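Local structure of L0028 (Mitochondria associated protein) (Escherichia coli, 3GCG) at residues V17-A30 with I100-K113. The protein is a mitochondria-associated bacterial effector of the IpaB/EvcA (WxxxE) family that probably acts on host Rho-family GTPases as a guanine nucleotide exchange factor. Sequence-based numbering, arbitrary orientation.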
# COMPACT_ATOMS: atom_id res chain seq x y z
N VAL B 17 21.77 -16.74 -1.04
CA VAL B 17 21.00 -17.80 -0.40
C VAL B 17 20.41 -17.33 0.92
O VAL B 17 21.05 -16.59 1.66
CB VAL B 17 21.87 -19.05 -0.13
CG1 VAL B 17 21.06 -20.12 0.59
CG2 VAL B 17 22.41 -19.60 -1.44
N ILE B 18 19.19 -17.75 1.20
CA ILE B 18 18.54 -17.36 2.43
C ILE B 18 17.70 -18.54 2.92
O ILE B 18 17.20 -19.31 2.11
CB ILE B 18 17.67 -16.10 2.20
CG1 ILE B 18 17.35 -15.43 3.54
CG2 ILE B 18 16.40 -16.47 1.45
CD1 ILE B 18 16.76 -14.05 3.41
N ASN B 19 17.58 -18.68 4.23
CA ASN B 19 16.81 -19.76 4.83
C ASN B 19 15.34 -19.36 4.95
O ASN B 19 14.91 -18.80 5.97
CB ASN B 19 17.36 -20.10 6.22
CG ASN B 19 16.69 -21.30 6.85
OD1 ASN B 19 15.50 -21.53 6.64
ND2 ASN B 19 17.44 -22.06 7.64
N HIS B 20 14.56 -19.64 3.90
CA HIS B 20 13.14 -19.31 3.87
C HIS B 20 12.40 -19.83 5.10
O HIS B 20 11.43 -19.22 5.56
CB HIS B 20 12.52 -19.87 2.60
CG HIS B 20 13.22 -19.41 1.36
ND1 HIS B 20 12.99 -18.17 0.79
CD2 HIS B 20 14.19 -19.99 0.62
CE1 HIS B 20 13.80 -18.01 -0.24
NE2 HIS B 20 14.54 -19.09 -0.37
N GLY B 21 12.87 -20.96 5.62
CA GLY B 21 12.26 -21.54 6.80
C GLY B 21 12.42 -20.65 8.02
O GLY B 21 11.47 -20.48 8.80
N LYS B 22 13.61 -20.09 8.22
CA LYS B 22 13.85 -19.20 9.35
C LYS B 22 13.05 -17.93 9.19
O LYS B 22 12.53 -17.39 10.15
CB LYS B 22 15.34 -18.83 9.49
CG LYS B 22 16.19 -19.93 10.13
CD LYS B 22 17.63 -19.49 10.36
CE LYS B 22 18.38 -20.56 11.16
NZ LYS B 22 19.79 -20.20 11.46
N LEU B 23 12.95 -17.46 7.95
CA LEU B 23 12.18 -16.25 7.69
C LEU B 23 10.73 -16.48 8.08
O LEU B 23 10.15 -15.68 8.81
CB LEU B 23 12.26 -15.87 6.20
CG LEU B 23 13.49 -15.05 5.82
CD1 LEU B 23 13.61 -14.93 4.32
CD2 LEU B 23 13.39 -13.67 6.48
N THR B 24 10.17 -17.59 7.62
CA THR B 24 8.78 -17.93 7.91
C THR B 24 8.53 -17.97 9.40
O THR B 24 7.51 -17.50 9.88
CB THR B 24 8.39 -19.30 7.30
OG1 THR B 24 8.45 -19.24 5.87
CG2 THR B 24 6.97 -19.68 7.71
N ASN B 25 9.47 -18.55 10.15
CA ASN B 25 9.32 -18.63 11.60
C ASN B 25 9.32 -17.24 12.21
O ASN B 25 8.61 -16.98 13.18
CB ASN B 25 10.43 -19.48 12.22
CG ASN B 25 10.14 -20.96 12.12
OD1 ASN B 25 9.70 -21.45 11.07
ND2 ASN B 25 10.37 -21.69 13.20
N GLN B 26 10.11 -16.35 11.63
CA GLN B 26 10.18 -14.98 12.13
C GLN B 26 8.92 -14.21 11.71
O GLN B 26 8.44 -13.34 12.43
CB GLN B 26 11.44 -14.29 11.60
CG GLN B 26 12.72 -14.81 12.26
CD GLN B 26 13.98 -14.10 11.76
OE1 GLN B 26 13.93 -12.97 11.29
NE2 GLN B 26 15.12 -14.77 11.89
N LEU B 27 8.37 -14.56 10.55
CA LEU B 27 7.15 -13.92 10.07
C LEU B 27 5.99 -14.39 10.97
O LEU B 27 5.17 -13.60 11.42
CB LEU B 27 6.87 -14.32 8.62
CG LEU B 27 5.80 -13.59 7.80
CD1 LEU B 27 5.21 -14.59 6.83
CD2 LEU B 27 4.70 -13.01 8.67
N LEU B 28 5.95 -15.70 11.23
CA LEU B 28 4.90 -16.27 12.07
C LEU B 28 4.96 -15.70 13.48
O LEU B 28 3.93 -15.42 14.09
CB LEU B 28 5.03 -17.79 12.10
CG LEU B 28 4.73 -18.42 10.74
CD1 LEU B 28 5.01 -19.92 10.77
CD2 LEU B 28 3.28 -18.15 10.37
N GLN B 29 6.17 -15.53 14.00
CA GLN B 29 6.34 -14.98 15.34
C GLN B 29 5.72 -13.59 15.40
O GLN B 29 5.02 -13.26 16.35
CB GLN B 29 7.82 -14.87 15.72
CG GLN B 29 8.48 -16.18 16.09
CD GLN B 29 9.83 -15.96 16.73
OE1 GLN B 29 9.94 -15.28 17.76
NE2 GLN B 29 10.87 -16.54 16.14
N ALA B 30 5.99 -12.78 14.37
CA ALA B 30 5.46 -11.42 14.31
C ALA B 30 3.94 -11.46 14.30
O ALA B 30 3.28 -10.64 14.95
CB ALA B 30 5.99 -10.71 13.06
N ILE B 100 3.62 -10.25 3.58
CA ILE B 100 4.87 -11.00 3.58
C ILE B 100 5.97 -10.09 3.04
O ILE B 100 7.07 -10.03 3.59
CB ILE B 100 4.81 -12.27 2.68
CG1 ILE B 100 3.84 -13.29 3.27
CG2 ILE B 100 6.19 -12.89 2.57
CD1 ILE B 100 3.61 -14.48 2.35
N GLY B 101 5.68 -9.41 1.94
CA GLY B 101 6.65 -8.51 1.35
C GLY B 101 6.92 -7.34 2.27
O GLY B 101 8.05 -6.86 2.37
N HIS B 102 5.89 -6.87 2.95
CA HIS B 102 6.07 -5.75 3.86
C HIS B 102 6.82 -6.19 5.10
O HIS B 102 7.62 -5.43 5.64
CB HIS B 102 4.72 -5.14 4.21
CG HIS B 102 4.16 -4.28 3.13
ND1 HIS B 102 4.84 -3.19 2.62
CD2 HIS B 102 3.00 -4.36 2.44
CE1 HIS B 102 4.12 -2.63 1.67
NE2 HIS B 102 2.99 -3.32 1.54
N PHE B 103 6.59 -7.42 5.53
CA PHE B 103 7.30 -7.93 6.69
C PHE B 103 8.81 -7.95 6.39
O PHE B 103 9.61 -7.46 7.18
CB PHE B 103 6.83 -9.34 7.03
CG PHE B 103 7.75 -10.07 7.95
CD1 PHE B 103 7.86 -9.70 9.28
CD2 PHE B 103 8.52 -11.13 7.47
CE1 PHE B 103 8.74 -10.37 10.13
CE2 PHE B 103 9.40 -11.80 8.32
CZ PHE B 103 9.51 -11.42 9.65
N LEU B 104 9.19 -8.49 5.23
CA LEU B 104 10.60 -8.56 4.85
C LEU B 104 11.29 -7.20 4.85
O LEU B 104 12.45 -7.07 5.25
CB LEU B 104 10.75 -9.20 3.46
CG LEU B 104 10.27 -10.64 3.28
CD1 LEU B 104 10.31 -11.04 1.80
CD2 LEU B 104 11.15 -11.57 4.13
N GLN B 105 10.57 -6.18 4.41
CA GLN B 105 11.11 -4.83 4.32
C GLN B 105 11.80 -4.34 5.59
O GLN B 105 12.80 -3.62 5.52
CB GLN B 105 9.99 -3.86 3.90
CG GLN B 105 10.43 -2.43 3.60
CD GLN B 105 10.66 -1.61 4.86
OE1 GLN B 105 9.89 -1.70 5.81
NE2 GLN B 105 11.71 -0.80 4.85
N SER B 106 11.27 -4.72 6.75
CA SER B 106 11.87 -4.29 8.01
C SER B 106 12.45 -5.44 8.84
O SER B 106 12.62 -5.33 10.05
CB SER B 106 10.83 -3.52 8.85
OG SER B 106 9.67 -4.29 9.09
N ASN B 107 12.78 -6.54 8.16
CA ASN B 107 13.35 -7.71 8.81
C ASN B 107 14.89 -7.64 8.76
O ASN B 107 15.47 -7.40 7.70
CB ASN B 107 12.83 -8.97 8.11
CG ASN B 107 13.42 -10.25 8.68
OD1 ASN B 107 14.45 -10.74 8.21
ND2 ASN B 107 12.76 -10.80 9.70
N LYS B 108 15.53 -7.85 9.90
CA LYS B 108 17.00 -7.80 10.02
C LYS B 108 17.72 -8.80 9.14
O LYS B 108 18.58 -8.43 8.32
CB LYS B 108 17.43 -8.06 11.46
CG LYS B 108 16.78 -7.20 12.51
CD LYS B 108 17.17 -7.69 13.90
CE LYS B 108 16.34 -7.01 14.98
NZ LYS B 108 16.66 -7.54 16.34
N TYR B 109 17.40 -10.08 9.32
CA TYR B 109 18.02 -11.15 8.56
C TYR B 109 17.93 -10.90 7.06
O TYR B 109 18.92 -11.00 6.34
CB TYR B 109 17.35 -12.49 8.93
CG TYR B 109 17.84 -13.69 8.15
CD1 TYR B 109 19.20 -13.95 8.01
CD2 TYR B 109 16.93 -14.58 7.57
CE1 TYR B 109 19.66 -15.08 7.32
CE2 TYR B 109 17.37 -15.71 6.87
CZ TYR B 109 18.73 -15.95 6.75
OH TYR B 109 19.16 -17.05 6.06
N PHE B 110 16.73 -10.56 6.60
CA PHE B 110 16.51 -10.27 5.18
C PHE B 110 17.34 -9.09 4.69
O PHE B 110 17.95 -9.15 3.62
CB PHE B 110 15.04 -9.96 4.92
CG PHE B 110 14.77 -9.53 3.51
CD1 PHE B 110 14.72 -10.47 2.48
CD2 PHE B 110 14.62 -8.18 3.19
CE1 PHE B 110 14.51 -10.08 1.17
CE2 PHE B 110 14.41 -7.77 1.88
CZ PHE B 110 14.35 -8.72 0.86
N ASN B 111 17.36 -8.00 5.45
CA ASN B 111 18.11 -6.82 5.03
C ASN B 111 19.62 -7.01 5.07
O ASN B 111 20.35 -6.34 4.33
CB ASN B 111 17.67 -5.61 5.86
CG ASN B 111 16.40 -4.98 5.32
OD1 ASN B 111 16.39 -4.43 4.22
ND2 ASN B 111 15.31 -5.07 6.08
N GLN B 112 20.09 -7.92 5.92
CA GLN B 112 21.51 -8.23 6.00
C GLN B 112 21.87 -8.83 4.64
O GLN B 112 22.94 -8.57 4.09
CB GLN B 112 21.76 -9.22 7.14
CG GLN B 112 23.19 -9.77 7.26
CD GLN B 112 24.27 -8.70 7.24
OE1 GLN B 112 24.05 -7.56 7.62
NE2 GLN B 112 25.46 -9.08 6.80
N LYS B 113 20.95 -9.62 4.09
CA LYS B 113 21.15 -10.24 2.78
C LYS B 113 21.07 -9.17 1.68
O LYS B 113 21.75 -9.26 0.66
CB LYS B 113 20.08 -11.32 2.53
CG LYS B 113 20.19 -12.54 3.43
CD LYS B 113 21.43 -13.37 3.11
CE LYS B 113 21.52 -14.57 4.04
NZ LYS B 113 22.70 -15.42 3.73
O HOH W 1 23.72 -15.73 0.80
O HOH W 2 15.83 -11.05 11.53
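Phe103 packs as a knob into a hole formed by Leu23, Gln26, Leu27 and Ala30 of helix 20-30. Its CG lies anti to the backbone N (chi1 164°), which carries the ring out to the helix backbone; Leu27 CA rests over one face in a CH-pi contact, 3.7 Å from the ring centroid. Further apolar contacts surround it. Leu27 CD1 reaches Ile100 CG1, while Leu23 CD2 fits between Leu104 CD2 and the edge of the Tyr109 ring, and Ile18 slides past that ring with CG1 3.3 Å from Tyr109 CE2.

Three direct hydrogen bonds accompany this core. Asn19 N gives a nearly straight bond to Tyr109 OH (2.9 Å), lying in the plane of the ring at its edge. Lys113, bent at chi2, brings NZ to 2.9 Å from Val17 O, and water 1 links the same amine to Val17 N. Asn107 ND2 donates to Gln26 OE1 (2.9 Å), the two amide planes 30° apart; water 2 joins that oxygen to Tyr109 N.

Asn107 is also the N-cap of helix 108-113, its OD1 taking Phe110 N at 2.8 Å in the carbonyl plane. These two bonds, one at each end of the amide, fix its rotation. A leucine in its place would probably leave both Phe110 N and Gln26 OE1 without these side-chain partners, weakening the helix start and its tie to helix 20-30. At the break between helices 100-105 and 108-113, one buried amide thus both starts a helix and ties it to helix 20-30, while Tyr109 and Lys113 hold backbone atoms of the loop residues Val17 to Asn19.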